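PDB 3N29: carboxynorspermidine decarboxylase from Campylobacter jejuni subsp. jejuni 81116, which probably catalyses the pyridoxal-5'-phosphate-dependent decarboxylation of carboxynorspermidine to norspermidine, the polyamine bound in this crystal. Local coordinates for residues M230-K243 with G263-W276. Sequence-based numbering, arbitrary orientation.
With PLP (pyridoxal-5'-phosphate), chain C; NSD (N-(3-aminopropyl)propane-1,3-diamine), chain D.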
loop_
_atom_site.group_PDB
_atom_site.type_symbol
_atom_site.label_atom_id
_atom_site.label_comp_id
_atom_site.label_asym_id
_atom_site.label_seq_id
_atom_site.Cartn_x
_atom_site.Cartn_y
_atom_site.Cartn_z
ATOM N N MET A 230 -22.103 -22.829 24.126
ATOM C CA MET A 230 -22.014 -21.456 23.630
ATOM C C MET A 230 -23.400 -20.960 23.206
ATOM O O MET A 230 -24.329 -21.763 22.957
ATOM C CB MET A 230 -20.999 -21.432 22.475
ATOM C CG MET A 230 -19.555 -21.811 22.852
ATOM S SD MET A 230 -18.926 -20.669 24.021
ATOM C CE MET A 230 -17.459 -21.473 24.623
ATOM N N LYS A 231 -23.552 -19.641 23.117
ATOM C CA LYS A 231 -24.728 -19.012 22.599
ATOM C C LYS A 231 -24.678 -18.776 21.057
ATOM O O LYS A 231 -25.720 -18.808 20.357
ATOM C CB LYS A 231 -24.917 -17.686 23.337
ATOM C CG LYS A 231 -25.063 -17.873 24.894
ATOM C CD LYS A 231 -25.945 -16.780 25.526
ATOM C CE LYS A 231 -26.544 -17.203 26.877
ATOM N NZ LYS A 231 -27.135 -16.026 27.618
ATOM N N TRP A 232 -23.463 -18.567 20.547
ATOM C CA TRP A 232 -23.213 -18.328 19.120
ATOM C C TRP A 232 -21.872 -18.853 18.660
ATOM O O TRP A 232 -20.947 -19.039 19.451
ATOM C CB TRP A 232 -23.268 -16.836 18.802
ATOM C CG TRP A 232 -22.448 -15.939 19.711
ATOM C CD1 TRP A 232 -22.867 -15.318 20.843
ATOM C CD2 TRP A 232 -21.095 -15.492 19.482
ATOM N NE1 TRP A 232 -21.873 -14.523 21.345
ATOM C CE2 TRP A 232 -20.771 -14.620 20.525
ATOM C CE3 TRP A 232 -20.163 -15.735 18.479
ATOM C CZ2 TRP A 232 -19.549 -14.025 20.626
ATOM C CZ3 TRP A 232 -18.911 -15.171 18.576
ATOM C CH2 TRP A 232 -18.615 -14.301 19.638
ATOM N N VAL A 233 -21.801 -19.068 17.344
ATOM C CA VAL A 233 -20.599 -19.400 16.656
ATOM C C VAL A 233 -20.520 -18.539 15.390
ATOM O O VAL A 233 -21.520 -18.361 14.702
ATOM C CB VAL A 233 -20.614 -20.906 16.325
ATOM C CG1 VAL A 233 -19.385 -21.311 15.457
ATOM C CG2 VAL A 233 -20.540 -21.732 17.605
ATOM N N ASN A 234 -19.330 -18.027 15.077
ATOM C CA ASN A 234 -19.075 -17.163 13.937
ATOM C C ASN A 234 -18.123 -17.900 12.978
ATOM O O ASN A 234 -17.006 -18.285 13.385
ATOM C CB ASN A 234 -18.449 -15.883 14.476
ATOM C CG ASN A 234 -18.333 -14.784 13.428
ATOM O OD1 ASN A 234 -17.940 -15.035 12.295
ATOM N ND2 ASN A 234 -18.642 -13.574 13.814
ATOM N N PHE A 235 -18.574 -18.152 11.756
ATOM C CA PHE A 235 -17.836 -18.985 10.784
ATOM C C PHE A 235 -16.911 -18.106 9.912
ATOM O O PHE A 235 -16.409 -18.538 8.867
ATOM C CB PHE A 235 -18.816 -19.582 9.791
ATOM C CG PHE A 235 -19.724 -20.652 10.353
ATOM C CD1 PHE A 235 -19.619 -21.078 11.670
ATOM C CD2 PHE A 235 -20.613 -21.275 9.497
ATOM C CE1 PHE A 235 -20.442 -22.068 12.148
ATOM C CE2 PHE A 235 -21.442 -22.290 9.974
ATOM C CZ PHE A 235 -21.335 -22.678 11.302
ATOM N N GLY A 236 -16.771 -16.873 10.310
ATOM C CA GLY A 236 -15.836 -15.939 9.647
ATOM C C GLY A 236 -16.194 -15.654 8.191
ATOM O O GLY A 236 -17.376 -15.715 7.785
ATOM N N GLY A 237 -15.188 -15.246 7.425
ATOM C CA GLY A 237 -15.438 -14.815 6.081
ATOM C C GLY A 237 -14.792 -15.765 5.107
ATOM O O GLY A 237 -14.480 -16.906 5.447
ATOM N N GLY A 238 -14.531 -15.273 3.893
ATOM C CA GLY A 238 -13.973 -16.087 2.848
ATOM C C GLY A 238 -14.908 -16.916 2.005
ATOM O O GLY A 238 -14.454 -17.685 1.173
ATOM N N HIS A 239 -16.203 -16.776 2.258
ATOM C CA HIS A 239 -17.272 -17.522 1.565
ATOM C C HIS A 239 -17.588 -16.664 0.344
ATOM O O HIS A 239 -18.055 -15.535 0.476
ATOM C CB HIS A 239 -18.504 -17.647 2.473
ATOM C CG HIS A 239 -18.148 -17.996 3.893
ATOM N ND1 HIS A 239 -17.538 -19.173 4.215
ATOM C CD2 HIS A 239 -18.162 -17.263 5.035
ATOM C CE1 HIS A 239 -17.232 -19.189 5.505
ATOM N NE2 HIS A 239 -17.616 -18.043 6.032
ATOM N N HIS A 240 -17.353 -17.207 -0.832
ATOM C CA HIS A 240 -17.452 -16.441 -2.080
ATOM C C HIS A 240 -18.903 -16.591 -2.543
ATOM O O HIS A 240 -19.178 -17.045 -3.662
ATOM C CB HIS A 240 -16.517 -17.125 -3.105
ATOM C CG HIS A 240 -15.822 -16.194 -4.038
ATOM N ND1 HIS A 240 -16.028 -14.836 -4.041
ATOM C CD2 HIS A 240 -14.844 -16.424 -4.956
ATOM C CE1 HIS A 240 -15.250 -14.271 -4.942
ATOM N NE2 HIS A 240 -14.513 -15.205 -5.509
ATOM N N ILE A 241 -19.808 -16.191 -1.682
ATOM C CA ILE A 241 -21.231 -16.454 -1.821
ATOM C C ILE A 241 -21.840 -15.853 -3.071
ATOM O O ILE A 241 -22.806 -16.407 -3.657
ATOM C CB ILE A 241 -21.972 -15.935 -0.562
ATOM C CG1 ILE A 241 -21.558 -16.754 0.665
ATOM C CG2 ILE A 241 -23.543 -16.067 -0.730
ATOM C CD1 ILE A 241 -21.965 -16.158 2.002
ATOM N N THR A 242 -21.312 -14.716 -3.487
ATOM C CA THR A 242 -21.903 -13.986 -4.581
ATOM C C THR A 242 -21.171 -14.236 -5.921
ATOM O O THR A 242 -21.551 -13.685 -6.945
ATOM C CB THR A 242 -21.903 -12.483 -4.301
ATOM O OG1 THR A 242 -20.555 -12.047 -4.051
ATOM C CG2 THR A 242 -22.787 -12.179 -3.120
ATOM N N LYS A 243 -20.199 -15.116 -5.928
ATOM C CA LYS A 243 -19.562 -15.510 -7.177
ATOM C C LYS A 243 -20.448 -16.513 -7.895
ATOM O O LYS A 243 -21.097 -17.392 -7.277
ATOM C CB LYS A 243 -18.203 -16.138 -6.938
ATOM C CG LYS A 243 -17.456 -16.562 -8.234
ATOM C CD LYS A 243 -15.961 -16.622 -8.034
ATOM C CE LYS A 243 -15.224 -17.501 -9.115
ATOM N NZ LYS A 243 -15.688 -17.159 -10.492
ATOM N N GLY A 263 -27.607 -25.750 19.166
ATOM C CA GLY A 263 -28.460 -24.706 19.724
ATOM C C GLY A 263 -27.803 -23.359 19.831
ATOM O O GLY A 263 -27.840 -22.737 20.922
ATOM N N VAL A 264 -27.183 -22.923 18.701
ATOM C CA VAL A 264 -26.394 -21.727 18.640
ATOM C C VAL A 264 -26.864 -20.819 17.463
ATOM O O VAL A 264 -27.432 -21.270 16.474
ATOM C CB VAL A 264 -24.853 -22.013 18.483
ATOM C CG1 VAL A 264 -24.281 -22.638 19.732
ATOM C CG2 VAL A 264 -24.549 -22.864 17.240
ATOM N N GLN A 265 -26.682 -19.535 17.644
ATOM C CA GLN A 265 -26.927 -18.561 16.596
ATOM C C GLN A 265 -25.587 -18.549 15.790
ATOM O O GLN A 265 -24.513 -18.376 16.357
ATOM C CB GLN A 265 -27.171 -17.206 17.247
ATOM C CG GLN A 265 -27.225 -15.976 16.283
ATOM C CD GLN A 265 -28.282 -16.184 15.266
ATOM O OE1 GLN A 265 -28.019 -16.433 14.085
ATOM N NE2 GLN A 265 -29.494 -16.140 15.713
ATOM N N VAL A 266 -25.674 -18.728 14.484
ATOM C CA VAL A 266 -24.494 -18.726 13.629
ATOM C C VAL A 266 -24.386 -17.332 13.029
ATOM O O VAL A 266 -25.396 -16.720 12.677
ATOM C CB VAL A 266 -24.648 -19.736 12.448
ATOM C CG1 VAL A 266 -23.524 -19.549 11.475
ATOM C CG2 VAL A 266 -24.635 -21.209 12.963
ATOM N N TYR A 267 -23.164 -16.845 12.919
ATOM C CA TYR A 267 -22.825 -15.590 12.250
ATOM C C TYR A 267 -21.916 -15.863 11.083
ATOM O O TYR A 267 -21.042 -16.766 11.135
ATOM C CB TYR A 267 -22.115 -14.639 13.224
ATOM C CG TYR A 267 -23.025 -14.090 14.255
ATOM C CD1 TYR A 267 -23.635 -12.856 14.067
ATOM C CD2 TYR A 267 -23.317 -14.810 15.415
ATOM C CE1 TYR A 267 -24.474 -12.325 14.991
ATOM C CE2 TYR A 267 -24.209 -14.296 16.351
ATOM C CZ TYR A 267 -24.778 -13.058 16.121
ATOM O OH TYR A 267 -25.645 -12.491 17.008
ATOM N N LEU A 268 -22.113 -15.121 9.984
ATOM C CA LEU A 268 -21.173 -15.175 8.847
ATOM C C LEU A 268 -20.647 -13.763 8.616
ATOM O O LEU A 268 -21.381 -12.804 8.844
ATOM C CB LEU A 268 -21.825 -15.680 7.577
ATOM C CG LEU A 268 -22.503 -17.050 7.480
ATOM C CD1 LEU A 268 -23.272 -17.173 6.206
ATOM C CD2 LEU A 268 -21.506 -18.199 7.541
ATOM N N GLU A 269 -19.412 -13.619 8.133
ATOM C CA GLU A 269 -18.880 -12.292 8.056
ATOM C C GLU A 269 -18.065 -12.148 6.782
ATOM O O GLU A 269 -16.824 -11.880 6.819
ATOM C CB GLU A 269 -18.190 -11.869 9.359
ATOM C CG GLU A 269 -17.255 -12.836 9.895
ATOM C CD GLU A 269 -16.486 -12.401 11.187
ATOM O OE1 GLU A 269 -15.305 -12.727 11.201
ATOM O OE2 GLU A 269 -17.028 -11.712 12.107
ATOM N N PRO A 270 -18.765 -12.212 5.648
ATOM C CA PRO A 270 -18.145 -11.929 4.390
ATOM C C PRO A 270 -17.721 -10.461 4.227
ATOM O O PRO A 270 -18.412 -9.538 4.698
ATOM C CB PRO A 270 -19.250 -12.223 3.431
ATOM C CG PRO A 270 -20.460 -11.873 4.115
ATOM C CD PRO A 270 -20.214 -12.430 5.467
ATOM N N GLY A 271 -16.586 -10.275 3.574
ATOM C CA GLY A 271 -16.202 -8.951 3.084
ATOM C C GLY A 271 -16.247 -8.891 1.539
ATOM O O GLY A 271 -17.089 -8.202 0.921
ATOM N N GLU A 272 -15.374 -9.642 0.935
ATOM C CA GLU A 272 -15.265 -9.670 -0.519
ATOM C C GLU A 272 -16.577 -9.986 -1.219
ATOM O O GLU A 272 -16.911 -9.330 -2.182
ATOM C CB GLU A 272 -14.186 -10.636 -0.942
ATOM C CG GLU A 272 -14.054 -10.802 -2.413
ATOM C CD GLU A 272 -12.809 -11.575 -2.796
ATOM O OE1 GLU A 272 -11.957 -11.914 -1.954
ATOM O OE2 GLU A 272 -12.744 -11.916 -3.942
ATOM N N ALA A 273 -17.364 -10.857 -0.626
ATOM C CA ALA A 273 -18.642 -11.233 -1.180
ATOM C C ALA A 273 -19.612 -10.064 -1.317
ATOM O O ALA A 273 -20.398 -10.031 -2.213
ATOM C CB ALA A 273 -19.249 -12.306 -0.360
ATOM N N VAL A 274 -19.586 -9.157 -0.377
ATOM C CA VAL A 274 -20.393 -7.964 -0.469
ATOM C C VAL A 274 -20.006 -7.083 -1.652
ATOM O O VAL A 274 -20.838 -6.632 -2.350
ATOM C CB VAL A 274 -20.350 -7.167 0.829
ATOM C CG1 VAL A 274 -21.119 -5.939 0.719
ATOM C CG2 VAL A 274 -20.867 -7.990 1.972
ATOM N N GLY A 275 -18.709 -6.900 -1.855
ATOM C CA GLY A 275 -18.179 -6.036 -2.883
ATOM C C GLY A 275 -17.896 -6.648 -4.233
ATOM O O GLY A 275 -17.541 -5.967 -5.131
ATOM N N TRP A 276 -18.101 -7.939 -4.357
ATOM C CA TRP A 276 -17.711 -8.695 -5.511
ATOM C C TRP A 276 -18.439 -8.224 -6.756
ATOM O O TRP A 276 -19.632 -8.298 -6.840
ATOM C CB TRP A 276 -17.979 -10.204 -5.273
ATOM C CG TRP A 276 -17.692 -11.066 -6.431
ATOM C CD1 TRP A 276 -18.582 -11.580 -7.295
ATOM C CD2 TRP A 276 -16.421 -11.489 -6.883
ATOM N NE1 TRP A 276 -17.964 -12.284 -8.255
ATOM C CE2 TRP A 276 -16.624 -12.254 -8.019
ATOM C CE3 TRP A 276 -15.121 -11.280 -6.443
ATOM C CZ2 TRP A 276 -15.582 -12.812 -8.717
ATOM C CZ3 TRP A 276 -14.101 -11.840 -7.126
ATOM C CH2 TRP A 276 -14.333 -12.602 -8.248
HETATM N N1 PLP C . -13.488 -12.193 9.323
HETATM C C2 PLP C . -12.162 -12.119 9.646
HETATM C C2A PLP C . -11.715 -12.396 11.059
HETATM C C3 PLP C . -11.239 -11.728 8.627
HETATM O O3 PLP C . -9.881 -11.629 8.934
HETATM C C4 PLP C . -11.685 -11.442 7.322
HETATM C C4A PLP C . -10.688 -10.986 6.266
HETATM C C5 PLP C . -13.047 -11.582 7.011
HETATM C C6 PLP C . -13.924 -11.961 8.048
HETATM C C5A PLP C . -13.583 -11.302 5.625
HETATM O O4P PLP C . -12.911 -12.052 4.646
HETATM P P PLP C . -13.335 -12.021 3.128
HETATM O O1P PLP C . -13.331 -10.563 2.709
HETATM O O2P PLP C . -14.768 -12.598 3.028
HETATM O O3P PLP C . -12.434 -12.898 2.383
HETATM C C1 NSD D . -9.860 -11.644 1.078
HETATM N N1 NSD D . -10.735 -12.388 0.218
HETATM C C2 NSD D . -8.701 -12.446 1.566
HETATM N N2 NSD D . -7.286 -10.932 2.756
HETATM C C3 NSD D . -8.097 -11.906 2.813
HETATM N N3 NSD D . -6.033 -7.650 0.137
HETATM C C4 NSD D . -6.890 -10.340 1.709
HETATM C C5 NSD D . -5.940 -9.197 1.934
HETATM C C6 NSD D . -5.289 -8.754 0.648
HETATM O O HOH W 1 -16.452 -13.067 1.133
#
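Glu-269 reaches from just past the end of strand 265-268 to Asn-234 on strand 232-234. From CB, the turn about the bond to CA (chi1 48°) and the straight run after it (chi2 177°) carry the carboxylate past Asn-234 to the pyridine. CG meets Asn-234 OD1 at 3.3 Å and Gly-236 CA at 3.4 Å. CD is next, against the same OD1. OE1 lies 2.7 Å from PLP N1 and is hydrogen-bonded to His-200 NE2. OE2 accepts from Asn-234 ND2 at 3.0 Å, from above the carboxylate plane, and is also hydrogen-bonded to Thr-96 OG1. An Asx turn, Gly-236 N to OD1, steadies Asn-234.

The strands leading to this site, seventh and eighth of the beta/alpha-barrel, pair in parallel. The edge of Tyr-267 turns toward the face of Trp-232. Val-266 CG1 sits over the centre of the Phe-235 ring, 3.7 Å from its centroid.

Gly-238 N (2.8 Å) and Gly-271 N (3.0 Å) grip PLP O2P, while Glu-272 N holds O1P. A water links O2P to His-239 O and Ala-273 N. Thr-242 OG1 donates to Ala-273 O. His-240 points its edge at the face of Trp-276. Glu-272 OE1 accepts a hydrogen bond from norspermidine N1; Asp-308 also binds this ligand.

Three backbone amides and a water thus hold the phosphate. A carboxylate beside N1 would favour a protonated pyridine, consistent with the electron sink of PLP decarboxylases.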